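Local coordinates for protein oligogalacturonate lyase (Yersinia enterocolitica subsp. enterocolitica, PDB 3PE7) that cleaves oligogalacturonates, products of pectin breakdown, by cytoplasmic beta-elimination, with a manganese site that is probably catalytic, in a seven-bladed beta-propeller, at residues 285-290 with 353-358. Sequence-based numbering, arbitrary orientation.
With MN (manganese (II) ion), chain B.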
ATOM      1  N   CYS A 285      -3.648  15.068  -1.969  1.00 10.54           N
ATOM      2  CA  CYS A 285      -2.581  14.077  -1.899  1.00 10.85           C
ATOM      3  C   CYS A 285      -2.967  12.817  -2.667  1.00 10.63           C
ATOM      4  O   CYS A 285      -4.148  12.565  -2.902  1.00 11.63           O
ATOM      5  CB  CYS A 285      -2.295  13.725  -0.434  1.00 10.06           C
ATOM      6  SG  CYS A 285      -1.528  15.049   0.523  1.00 10.88           S
ATOM      7  N   SER A 286      -1.972  12.024  -3.048  1.00  9.90           N
ATOM      8  CA  SER A 286      -2.208  10.854  -3.889  1.00 10.06           C
ATOM      9  C   SER A 286      -2.493   9.599  -3.078  1.00  9.49           C
ATOM     10  O   SER A 286      -3.030   8.644  -3.603  1.00 10.36           O
ATOM     11  CB  SER A 286      -1.012  10.642  -4.822  1.00 10.56           C
ATOM     12  OG  SER A 286      -1.014  11.663  -5.829  1.00 11.38           O
ATOM     13  N   HIS A 287      -2.098   9.632  -1.810  1.00  9.52           N
ATOM     14  CA  HIS A 287      -2.266   8.519  -0.871  1.00  9.27           C
ATOM     15  C   HIS A 287      -2.438   9.095   0.530  1.00  9.46           C
ATOM     16  O   HIS A 287      -2.156  10.280   0.770  1.00  9.84           O
ATOM     17  CB  HIS A 287      -1.047   7.600  -0.900  1.00  9.53           C
ATOM     18  CG  HIS A 287      -0.664   7.166  -2.275  1.00  8.28           C
ATOM     19  ND1 HIS A 287       0.234   7.871  -3.053  1.00  8.96           N
ATOM     20  CD2 HIS A 287      -1.084   6.125  -3.028  1.00  8.38           C
ATOM     21  CE1 HIS A 287       0.362   7.265  -4.222  1.00  9.15           C
ATOM     22  NE2 HIS A 287      -0.425   6.202  -4.231  1.00 10.02           N
ATOM     23  N   LEU A 288      -2.953   8.260   1.433  1.00  9.10           N
ATOM     24  CA  LEU A 288      -3.048   8.613   2.847  1.00  8.63           C
ATOM     25  C   LEU A 288      -2.737   7.386   3.701  1.00  8.80           C
ATOM     26  O   LEU A 288      -3.129   6.255   3.365  1.00  9.35           O
ATOM     27  CB  LEU A 288      -4.453   9.143   3.158  1.00  9.41           C
ATOM     28  CG  LEU A 288      -4.692   9.802   4.522  1.00  8.25           C
ATOM     29  CD1 LEU A 288      -3.774  11.034   4.735  1.00  9.60           C
ATOM     30  CD2 LEU A 288      -6.161  10.195   4.635  1.00  9.73           C
ATOM     31  N   MET A 289      -2.020   7.602   4.797  1.00  8.51           N
ATOM     32  CA  MET A 289      -1.693   6.516   5.716  1.00  8.10           C
ATOM     33  C   MET A 289      -1.577   7.066   7.135  1.00  8.33           C
ATOM     34  O   MET A 289      -1.309   8.259   7.324  1.00  8.89           O
ATOM     35  CB  MET A 289      -0.372   5.846   5.275  1.00  7.98           C
ATOM     36  CG  MET A 289       0.014   4.575   6.025  1.00  9.34           C
ATOM     37  SD  MET A 289      -1.366   3.438   6.302  1.00  9.78           S
ATOM     38  CE  MET A 289      -0.557   2.213   7.334  1.00 12.53           C
ATOM     39  N   SER A 290      -1.804   6.201   8.123  1.00  7.75           N
ATOM     40  CA  SER A 290      -1.665   6.616   9.527  1.00  8.71           C
ATOM     41  C   SER A 290      -0.611   5.814  10.294  1.00  8.58           C
ATOM     42  O   SER A 290      -0.107   4.799   9.805  1.00  9.35           O
ATOM     43  CB  SER A 290      -3.020   6.505  10.243  1.00  7.84           C
ATOM     44  OG  SER A 290      -3.330   5.152  10.550  1.00  8.30           O
ATOM     45  N   HIS A 353       5.579   6.468  -7.026  1.00  7.78           N
ATOM     46  CA  HIS A 353       4.659   6.928  -5.969  1.00  8.82           C
ATOM     47  C   HIS A 353       5.388   6.994  -4.623  1.00  7.96           C
ATOM     48  O   HIS A 353       6.003   6.021  -4.219  1.00  9.20           O
ATOM     49  CB  HIS A 353       3.445   6.008  -5.875  1.00  7.93           C
ATOM     50  CG  HIS A 353       2.474   6.185  -6.995  1.00  8.16           C
ATOM     51  ND1 HIS A 353       1.159   5.773  -6.913  1.00  9.30           N
ATOM     52  CD2 HIS A 353       2.624   6.741  -8.222  1.00  8.05           C
ATOM     53  CE1 HIS A 353       0.542   6.076  -8.043  1.00  8.97           C
ATOM     54  NE2 HIS A 353       1.405   6.669  -8.849  1.00 10.22           N
ATOM     55  N   PRO A 354       5.322   8.147  -3.932  1.00  8.78           N
ATOM     56  CA  PRO A 354       6.037   8.204  -2.644  1.00  7.23           C
ATOM     57  C   PRO A 354       5.534   7.179  -1.623  1.00  7.48           C
ATOM     58  O   PRO A 354       6.345   6.583  -0.911  1.00  7.56           O
ATOM     59  CB  PRO A 354       5.799   9.642  -2.166  1.00  8.12           C
ATOM     60  CG  PRO A 354       5.633  10.434  -3.489  1.00  8.22           C
ATOM     61  CD  PRO A 354       4.883   9.484  -4.392  1.00  8.29           C
ATOM     62  N   HIS A 355       4.215   6.964  -1.567  1.00  6.57           N
ATOM     63  CA  HIS A 355       3.618   5.934  -0.697  1.00  6.97           C
ATOM     64  C   HIS A 355       4.106   6.051   0.767  1.00  7.05           C
ATOM     65  O   HIS A 355       4.601   5.065   1.339  1.00  7.44           O
ATOM     66  CB  HIS A 355       3.917   4.518  -1.265  1.00  6.39           C
ATOM     67  CG  HIS A 355       3.095   4.171  -2.470  1.00  7.50           C
ATOM     68  ND1 HIS A 355       3.453   3.178  -3.354  1.00  8.25           N
ATOM     69  CD2 HIS A 355       1.933   4.684  -2.939  1.00  8.45           C
ATOM     70  CE1 HIS A 355       2.549   3.085  -4.313  1.00  9.37           C
ATOM     71  NE2 HIS A 355       1.615   3.990  -4.087  1.00  7.91           N
ATOM     72  N   PRO A 356       3.943   7.242   1.369  1.00  7.37           N
ATOM     73  CA  PRO A 356       4.561   7.419   2.688  1.00  7.18           C
ATOM     74  C   PRO A 356       3.895   6.584   3.790  1.00  7.34           C
ATOM     75  O   PRO A 356       2.685   6.327   3.741  1.00  8.14           O
ATOM     76  CB  PRO A 356       4.346   8.910   2.979  1.00  6.91           C
ATOM     77  CG  PRO A 356       3.120   9.280   2.196  1.00  7.06           C
ATOM     78  CD  PRO A 356       3.251   8.469   0.912  1.00  7.43           C
ATOM     79  N   SER A 357       4.712   6.146   4.749  1.00  7.74           N
ATOM     80  CA  SER A 357       4.225   5.545   5.994  1.00  8.10           C
ATOM     81  C   SER A 357       5.192   5.933   7.118  1.00  8.73           C
ATOM     82  O   SER A 357       6.263   6.483   6.848  1.00  8.24           O
ATOM     83  CB  SER A 357       4.074   4.032   5.884  1.00  8.84           C
ATOM     84  OG  SER A 357       5.349   3.403   5.821  1.00  8.10           O
ATOM     85  N   PHE A 358       4.818   5.655   8.372  1.00  8.72           N
ATOM     86  CA  PHE A 358       5.652   5.972   9.513  1.00  8.95           C
ATOM     87  C   PHE A 358       6.569   4.806   9.875  1.00  8.79           C
ATOM     88  O   PHE A 358       6.178   3.650   9.734  1.00  8.71           O
ATOM     89  CB  PHE A 358       4.774   6.351  10.726  1.00  9.78           C
ATOM     90  CG  PHE A 358       3.992   7.625  10.542  1.00  9.20           C
ATOM     91  CD1 PHE A 358       2.689   7.596  10.063  1.00  9.23           C
ATOM     92  CD2 PHE A 358       4.561   8.862  10.847  1.00 11.45           C
ATOM     93  CE1 PHE A 358       1.924   8.787   9.902  1.00 10.10           C
ATOM     94  CE2 PHE A 358       3.827  10.055  10.677  1.00 10.40           C
ATOM     95  CZ  PHE A 358       2.500  10.014  10.202  1.00 10.71           C
TER
HETATM   96 MN    MN B 389       0.138   4.561  -5.479  1.00  7.45          MN
HETATM   97  O   HOH W   1       2.464   4.097   9.035  1.00 10.94           O
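His287 meets His353 and His355 at a shared manganese ion, a site consistent with the lyase's active centre. Its NE2 binds the metal at 2.1 Å. ND1 of His353 and NE2 of His355 bind it at the same length, and Gln350 is a further ligand. The nitrogens lie close because they share the metal, with His287 NE2 and His355 NE2 3.0 Å apart; they are not hydrogen-bonded to each other. CG of His287 lies anti to its carbonyl carbon (chi1 -51°), which turns the ring toward 353-358. The His355 ring meets it edge-to-face, with planes at 79°. CD2 of His355 stands over the centre of the His287 ring face, while His353 ND1 comes to that ring's edge. The other ring nitrogen of His287, ND1, is hydrogen-bonded to Asp300. This second-shell carboxylate, with the metal bond, would hold the ring's rotation, and it may polarise the imidazole.

Met289 packs next. Its CB lies 3.5 Å from Pro356 O, and its CG lies 4.1 Å from Ser357 CB. The chain then bends at its second torsion, taking the sulfur away from 353-358.

At Ser290 a water joins the backbones. It donates to Ser290 O at 2.8 Å and accepts from Phe358 N at 2.9 Å. The Phe358 ring brings CD1 to 3.8 Å from Ser290 C.

No direct hydrogen bond links the two segments. They run nearly parallel, 7° apart end to end, as adjoining inner strands of two propeller blades. Strand 287-290 edges the sheet continued by 296-301, and strand 357-358 edges the one continued by 364-369. Phe358 also packs on Leu296 and Val298 of strand 296-301, and Met289 touches Phe244 of strand 238-245 in the preceding blade.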